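Local coordinates for PRESAN domain-containing protein (Plasmodium falciparum, PDB 7D2W), which is of unknown function but, as a four-helix-bundle member of the PHIST family with a signal sequence, probably binds partner proteins, at residues Y171-Y174 with E175-S179; H74-G77 with I78-G82; Q81-K84 with D85-N89. All coordinates share one frame; numbering follows the deposited sequence.

Contact 1. Residues Y171-Y174 with E175-S179; sequences YVKY and EKIFS
Glu175 N bonds to Tyr171 O at 2.8 Å and Phe178 N to Tyr174 O at 2.8 Å, i to i+4 bonds of an unbroken alpha helix, while the bond between Ile177 N and Lys173 O is weak. This stretch belongs to helix 149-181 of the four-helix bundle, and its side chains meet the other helices, nearby loops and the second subunit.

Tyr174 and Phe178, both buried, lie one turn apart with ring centroids 5.8 Å apart and planes at 40°. Ile177 flanks Tyr174, its CD1 reaching CD1 of the ring at 4.0 Å as the two side chains run alongside each other, and it packs on Pro113 and Ile115. The hydroxyl of Tyr174 is hydrogen-bonded to Asp123 of helix 117-144, and the same carboxylate oxygen forms a salt bridge with Lys173, so one acidic group ties two neighbouring residues of this helix to the preceding one.

In the modelled position of its ring described here, one of two, Tyr171 has CE2 3.5 Å from Glu175 OE1. Tyr171 packs on Leu86 and Leu90 of helix 65-93 and makes a cation-pi contact with Lys165 of the second subunit. Glu175 OE2 lies close to Asp169 OD1 of the second subunit, a like-charged pair that might raise the proton affinity of one carboxylate. A bound mercury ion lies close to the side chain of Lys176, which, like Val172, packs on Thr168 of the second subunit; the lysine folds back beside the valine, placing CE 3.7 Å from Val172 CG1.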
loop_
_atom_site.group_PDB
_atom_site.type_symbol
_atom_site.label_atom_id
_atom_site.label_comp_id
_atom_site.label_asym_id
_atom_site.label_seq_id
_atom_site.Cartn_x
_atom_site.Cartn_y
_atom_site.Cartn_z
ATOM N N TYR A 171 -6.849 5.053 3.738
ATOM C CA TYR A 171 -8.049 4.253 3.508
ATOM C C TYR A 171 -8.303 3.296 4.673
ATOM O O TYR A 171 -9.433 3.202 5.161
ATOM C CB TYR A 171 -7.960 3.492 2.181
ATOM C CG TYR A 171 -9.307 2.929 1.745
ATOM C CD1 TYR A 171 -10.258 3.738 1.139
ATOM C CD2 TYR A 171 -9.633 1.597 1.968
ATOM C CE1 TYR A 171 -11.491 3.235 0.763
ATOM C CE2 TYR A 171 -10.864 1.084 1.596
ATOM C CZ TYR A 171 -11.788 1.907 0.991
ATOM O OH TYR A 171 -13.012 1.404 0.613
ATOM N N VAL A 172 -7.266 2.597 5.133
ATOM C CA VAL A 172 -7.394 1.672 6.255
ATOM C C VAL A 172 -7.903 2.405 7.493
ATOM O O VAL A 172 -8.838 1.951 8.166
ATOM C CB VAL A 172 -6.033 0.989 6.503
ATOM C CG1 VAL A 172 -5.922 0.428 7.911
ATOM C CG2 VAL A 172 -5.803 -0.102 5.451
ATOM N N LYS A 173 -7.303 3.560 7.795
ATOM C CA LYS A 173 -7.689 4.339 8.971
ATOM C C LYS A 173 -9.167 4.721 8.939
ATOM O O LYS A 173 -9.875 4.563 9.940
ATOM C CB LYS A 173 -6.817 5.593 9.079
ATOM C CG LYS A 173 -7.257 6.559 10.204
ATOM C CD LYS A 173 -6.175 7.584 10.536
ATOM C CE LYS A 173 -6.123 8.694 9.489
ATOM N NZ LYS A 173 -4.929 9.606 9.632
ATOM N N TYR A 174 -9.651 5.252 7.806
ATOM C CA TYR A 174 -11.023 5.740 7.767
ATOM C C TYR A 174 -12.018 4.621 7.510
ATOM O O TYR A 174 -13.178 4.730 7.922
ATOM C CB TYR A 174 -11.175 6.859 6.721
ATOM C CG TYR A 174 -10.571 8.115 7.269
ATOM C CD1 TYR A 174 -11.237 8.848 8.250
ATOM C CD2 TYR A 174 -9.300 8.519 6.889
ATOM C CE1 TYR A 174 -10.670 9.969 8.807
ATOM C CE2 TYR A 174 -8.716 9.647 7.442
ATOM C CZ TYR A 174 -9.405 10.357 8.404
ATOM O OH TYR A 174 -8.832 11.466 8.957
ATOM N N GLU A 175 -11.599 3.545 6.837
ATOM C CA GLU A 175 -12.509 2.417 6.678
ATOM C C GLU A 175 -12.926 1.873 8.035
ATOM O O GLU A 175 -14.100 1.522 8.242
ATOM C CB GLU A 175 -11.875 1.309 5.847
ATOM C CG GLU A 175 -12.915 0.323 5.350
ATOM C CD GLU A 175 -12.307 -0.897 4.687
ATOM O OE1 GLU A 175 -11.079 -0.921 4.496
ATOM O OE2 GLU A 175 -13.059 -1.836 4.360
ATOM N N LYS A 176 -11.987 1.821 8.976
ATOM C CA LYS A 176 -12.310 1.330 10.307
ATOM C C LYS A 176 -13.248 2.291 11.022
ATOM O O LYS A 176 -14.266 1.872 11.586
ATOM C CB LYS A 176 -11.031 1.124 11.118
ATOM C CG LYS A 176 -10.221 -0.083 10.696
ATOM C CD LYS A 176 -9.077 -0.362 11.662
ATOM C CE LYS A 176 -7.743 0.131 11.115
ATOM N NZ LYS A 176 -6.685 -0.919 11.215
ATOM N N ILE A 177 -12.925 3.588 11.002
ATOM C CA ILE A 177 -13.743 4.571 11.711
ATOM C C ILE A 177 -15.150 4.609 11.134
ATOM O O ILE A 177 -16.140 4.574 11.872
ATOM C CB ILE A 177 -13.092 5.963 11.664
ATOM C CG1 ILE A 177 -11.668 5.914 12.190
ATOM C CG2 ILE A 177 -13.884 6.942 12.513
ATOM C CD1 ILE A 177 -10.887 7.155 11.844
ATOM N N PHE A 178 -15.265 4.713 9.805
ATOM C CA PHE A 178 -16.587 4.857 9.205
ATOM C C PHE A 178 -17.437 3.608 9.427
ATOM O O PHE A 178 -18.628 3.710 9.735
ATOM C CB PHE A 178 -16.461 5.169 7.715
ATOM C CG PHE A 178 -15.986 6.571 7.421
ATOM C CD1 PHE A 178 -16.141 7.587 8.353
ATOM C CD2 PHE A 178 -15.388 6.870 6.199
ATOM C CE1 PHE A 178 -15.706 8.876 8.078
ATOM C CE2 PHE A 178 -14.950 8.156 5.921
ATOM C CZ PHE A 178 -15.110 9.159 6.866
ATOM N N SER A 179 -16.841 2.421 9.300
ATOM C CA SER A 179 -17.600 1.193 9.511
ATOM C C SER A 179 -18.088 1.081 10.954
ATOM O O SER A 179 -19.203 0.608 11.205
ATOM C CB SER A 179 -16.750 -0.018 9.133
ATOM O OG SER A 179 -16.180 0.137 7.845
#

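Contact 2. Residues H74-G77 with I78-G82; sequences HKNG and ICRQG
Arg80 spreads its guanidinium over the side chain of Asn76 one turn earlier, with Asn76 CB centred above one face of the group and 3.8 Å from CZ. The amide of Asn76 and the guanidinium are stacked, their planes only 14° apart, and Asn76 ND2 lies 3.9 Å from Arg80 NH2, so this is flat-on packing. An extended chain from CG to NE carries the arginine back along the helix: CG departs beside the backbone N (chi1 -71°) and passes 3.1 Å from Asn76 O. The guanidinium is held from another helix as well, because NH2 forms a salt bridge with Glu132 of helix 117-144.

Lys75 and Cys79 make a second i to i+4 pair, CE of the lysine touching SG at 3.8 Å. Both side chains pack on Phe163 of helix 149-181, and the ammonium of Lys75 is hydrogen-bonded to Gln135. Ile78 turns another way: its CG1 and CD1 each lie 3.4 Å from His74 O, and its side chain packs on Arg49 and Leu52 of helix 49-58.

Beneath these side chains, the backbone bonds include Arg80 N to Asn76 O at 2.8 Å and Gln81 N to Gly77 O. Helix 65-93 thus meets helix 117-144 through Arg80, helix 149-181 through Lys75 and Cys79, and helix 49-58 through Ile78, a division of its sides typical of a four-helix bundle.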
loop_
_atom_site.group_PDB
_atom_site.type_symbol
_atom_site.label_atom_id
_atom_site.label_comp_id
_atom_site.label_asym_id
_atom_site.label_seq_id
_atom_site.Cartn_x
_atom_site.Cartn_y
_atom_site.Cartn_z
ATOM N N HIS A 74 4.221 14.723 -14.584
ATOM C CA HIS A 74 3.445 13.505 -14.802
ATOM C C HIS A 74 3.355 12.672 -13.519
ATOM O O HIS A 74 2.322 12.050 -13.247
ATOM C CB HIS A 74 4.054 12.668 -15.932
ATOM C CG HIS A 74 3.892 13.269 -17.299
ATOM N ND1 HIS A 74 2.668 13.404 -17.924
ATOM C CD2 HIS A 74 4.812 13.775 -18.157
ATOM C CE1 HIS A 74 2.842 13.973 -19.107
ATOM N NE2 HIS A 74 4.133 14.215 -19.270
ATOM N N LYS A 75 4.434 12.626 -12.733
ATOM C CA LYS A 75 4.374 11.956 -11.431
ATOM C C LYS A 75 3.312 12.595 -10.541
ATOM O O LYS A 75 2.496 11.898 -9.925
ATOM C CB LYS A 75 5.749 11.999 -10.754
ATOM C CG LYS A 75 5.752 11.436 -9.315
ATOM C CD LYS A 75 5.611 12.548 -8.278
ATOM C CE LYS A 75 5.676 12.008 -6.840
ATOM N NZ LYS A 75 5.355 13.117 -5.890
ATOM N N ASN A 76 3.312 13.928 -10.464
ATOM C CA ASN A 76 2.311 14.633 -9.668
ATOM C C ASN A 76 0.898 14.299 -10.130
ATOM O O ASN A 76 0.018 14.053 -9.302
ATOM C CB ASN A 76 2.535 16.150 -9.734
ATOM C CG ASN A 76 3.651 16.624 -8.815
ATOM O OD1 ASN A 76 3.953 16.000 -7.795
ATOM N ND2 ASN A 76 4.260 17.747 -9.168
ATOM N N GLY A 77 0.670 14.256 -11.445
ATOM C CA GLY A 77 -0.654 13.915 -11.947
ATOM C C GLY A 77 -1.093 12.515 -11.552
ATOM O O GLY A 77 -2.268 12.276 -11.266
ATOM N N ILE A 78 -0.157 11.570 -11.546
ATOM C CA ILE A 78 -0.471 10.209 -11.135
ATOM C C ILE A 78 -0.835 10.168 -9.651
ATOM O O ILE A 78 -1.839 9.564 -9.256
ATOM C CB ILE A 78 0.717 9.281 -11.445
ATOM C CG1 ILE A 78 0.813 9.030 -12.950
ATOM C CG2 ILE A 78 0.599 7.973 -10.648
ATOM C CD1 ILE A 78 2.197 8.638 -13.399
ATOM N N CYS A 79 -0.036 10.817 -8.808
ATOM C CA CYS A 79 -0.328 10.770 -7.374
ATOM C C CYS A 79 -1.615 11.514 -7.039
ATOM O O CYS A 79 -2.410 11.053 -6.209
ATOM C CB CYS A 79 0.849 11.330 -6.569
ATOM S SG CYS A 79 2.322 10.318 -6.805
ATOM N N ARG A 80 -1.832 12.670 -7.665
ATOM C CA ARG A 80 -3.040 13.450 -7.407
ATOM C C ARG A 80 -4.305 12.715 -7.837
ATOM O O ARG A 80 -5.364 12.873 -7.209
ATOM C CB ARG A 80 -2.934 14.797 -8.114
ATOM C CG ARG A 80 -1.907 15.697 -7.446
ATOM C CD ARG A 80 -1.597 16.872 -8.315
ATOM N NE ARG A 80 -0.557 17.727 -7.752
ATOM C CZ ARG A 80 0.019 18.698 -8.450
ATOM N NH1 ARG A 80 -0.363 18.899 -9.698
ATOM N NH2 ARG A 80 0.961 19.455 -7.916
ATOM N N GLN A 81 -4.231 11.917 -8.904
ATOM C CA GLN A 81 -5.393 11.113 -9.268
ATOM C C GLN A 81 -5.621 10.021 -8.232
ATOM O O GLN A 81 -6.770 9.665 -7.940
ATOM C CB GLN A 81 -5.222 10.522 -10.676
ATOM C CG GLN A 81 -6.424 9.709 -11.172
ATOM C CD GLN A 81 -7.685 10.557 -11.338
ATOM O OE1 GLN A 81 -7.690 11.550 -12.068
ATOM N NE2 GLN A 81 -8.757 10.168 -10.651
ATOM N N GLY A 82 -4.537 9.479 -7.663
ATOM C CA GLY A 82 -4.683 8.551 -6.549
ATOM C C GLY A 82 -5.411 9.166 -5.366
ATOM O O GLY A 82 -6.250 8.519 -4.728
#

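Contact 3. Residues Q81-K84 with D85-N89; sequences QGTK and DLLKN
One side-chain hydrogen bond joins Gln81 to Asp85 across a single helical turn: NE2 donates to OD1 at 2.9 Å, with an N-H...O angle of 150°. The oxygen lies almost in the amide plane of the glutamine, yet is itself approached from 45° above the carboxylate plane. A bend at chi2 (64°) in Gln81 brings its amide round to the aspartate. This is an i to i+4 Gln-Asp side-chain bond on the more exposed side of a helix of the four-helix bundle.

Backbone hydrogen bonds follow the regular i to i+4 pattern, from Asp85 N to Gln81 O at 2.9 Å through to Lys88 N to Lys84 O, also at 2.9 Å. Apolar contact within these turns is slight: Thr83 CG2 and Leu87 CD1 come no closer than 4.4 Å.

Packing on the neighbouring helices engages another side of the stretch. Thr83 rests on Val128 and Leu87 on Cys124, both of helix 117-144, while Leu86 packs against His167, Leu170 and Tyr171 of helix 149-181, to which Thr83 OG1 is also hydrogen-bonded through His167 NE2.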
loop_
_atom_site.group_PDB
_atom_site.type_symbol
_atom_site.label_atom_id
_atom_site.label_comp_id
_atom_site.label_asym_id
_atom_site.label_seq_id
_atom_site.Cartn_x
_atom_site.Cartn_y
_atom_site.Cartn_z
ATOM N N GLN A 81 -4.231 11.917 -8.904
ATOM C CA GLN A 81 -5.393 11.113 -9.268
ATOM C C GLN A 81 -5.621 10.021 -8.232
ATOM O O GLN A 81 -6.770 9.665 -7.940
ATOM C CB GLN A 81 -5.222 10.522 -10.676
ATOM C CG GLN A 81 -6.424 9.709 -11.172
ATOM C CD GLN A 81 -7.685 10.557 -11.338
ATOM O OE1 GLN A 81 -7.690 11.550 -12.068
ATOM N NE2 GLN A 81 -8.757 10.168 -10.651
ATOM N N GLY A 82 -4.537 9.479 -7.663
ATOM C CA GLY A 82 -4.683 8.551 -6.549
ATOM C C GLY A 82 -5.411 9.166 -5.366
ATOM O O GLY A 82 -6.250 8.519 -4.728
ATOM N N THR A 83 -5.092 10.419 -5.046
ATOM C CA THR A 83 -5.792 11.111 -3.966
ATOM C C THR A 83 -7.275 11.310 -4.301
ATOM O O THR A 83 -8.156 11.058 -3.464
ATOM C CB THR A 83 -5.112 12.450 -3.700
ATOM O OG1 THR A 83 -3.762 12.221 -3.283
ATOM C CG2 THR A 83 -5.860 13.247 -2.620
ATOM N N LYS A 84 -7.569 11.778 -5.516
ATOM C CA LYS A 84 -8.962 11.922 -5.941
ATOM C C LYS A 84 -9.715 10.603 -5.801
ATOM O O LYS A 84 -10.842 10.575 -5.294
ATOM C CB LYS A 84 -9.035 12.411 -7.390
ATOM C CG LYS A 84 -8.646 13.883 -7.624
ATOM C CD LYS A 84 -9.195 14.405 -8.973
ATOM C CE LYS A 84 -10.663 13.995 -9.170
ATOM N NZ LYS A 84 -11.535 14.960 -9.948
ATOM N N ASP A 85 -9.086 9.496 -6.221
ATOM C CA ASP A 85 -9.711 8.178 -6.131
ATOM C C ASP A 85 -9.955 7.767 -4.683
ATOM O O ASP A 85 -10.997 7.177 -4.362
ATOM C CB ASP A 85 -8.830 7.130 -6.807
ATOM C CG ASP A 85 -8.790 7.273 -8.320
ATOM O OD1 ASP A 85 -9.620 8.006 -8.904
ATOM O OD2 ASP A 85 -7.908 6.642 -8.921
ATOM N N LEU A 86 -8.984 8.020 -3.810
ATOM C CA LEU A 86 -9.151 7.712 -2.391
ATOM C C LEU A 86 -10.342 8.466 -1.802
ATOM O O LEU A 86 -11.167 7.884 -1.087
ATOM C CB LEU A 86 -7.861 8.061 -1.644
ATOM C CG LEU A 86 -7.973 8.138 -0.120
ATOM C CD1 LEU A 86 -8.027 6.737 0.448
ATOM C CD2 LEU A 86 -6.785 8.909 0.466
ATOM N N LEU A 87 -10.443 9.766 -2.085
ATOM C CA LEU A 87 -11.536 10.562 -1.534
ATOM C C LEU A 87 -12.877 10.122 -2.102
ATOM O O LEU A 87 -13.892 10.143 -1.396
ATOM C CB LEU A 87 -11.305 12.044 -1.815
ATOM C CG LEU A 87 -10.128 12.653 -1.054
ATOM C CD1 LEU A 87 -9.970 14.101 -1.471
ATOM C CD2 LEU A 87 -10.345 12.529 0.453
ATOM N N LYS A 88 -12.897 9.729 -3.374
ATOM C CA LYS A 88 -14.113 9.182 -3.973
ATOM C C LYS A 88 -14.524 7.897 -3.264
ATOM O O LYS A 88 -15.704 7.704 -2.921
ATOM C CB LYS A 88 -13.884 8.936 -5.471
ATOM C CG LYS A 88 -15.119 8.491 -6.291
ATOM C CD LYS A 88 -14.741 8.337 -7.775
ATOM C CE LYS A 88 -15.883 7.785 -8.624
ATOM N NZ LYS A 88 -16.960 8.788 -8.880
ATOM N N ASN A 89 -13.559 7.013 -3.015
ATOM C CA ASN A 89 -13.877 5.745 -2.366
ATOM C C ASN A 89 -14.271 5.952 -0.908
ATOM O O ASN A 89 -15.170 5.270 -0.404
ATOM C CB ASN A 89 -12.695 4.787 -2.493
ATOM C CG ASN A 89 -12.311 4.544 -3.937
ATOM O OD1 ASN A 89 -13.144 4.666 -4.830
ATOM N ND2 ASN A 89 -11.042 4.222 -4.177
#

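Contacts 2 and 3 are successive parts of helix 65-93, sharing Gln81 and Gly82, with centres 11 Å apart; contact 1 comes much later in the chain, on helix 149-181. Contacts 1 and 3 have centres 14 Å apart and touch directly, Tyr171 CB meeting Leu86 CD1 at 3.7 Å. Contact 2 does not reach contact 1: their nearest atoms are about 9 Å apart. Contact 2 lies nearest the chain's centre and contact 1 farthest from it. Helices 65-93 and 149-181 thus pack together at Leu86 and Tyr171, while residues 171-179, alone of the three contacts, also carry part of the interface between the two chains.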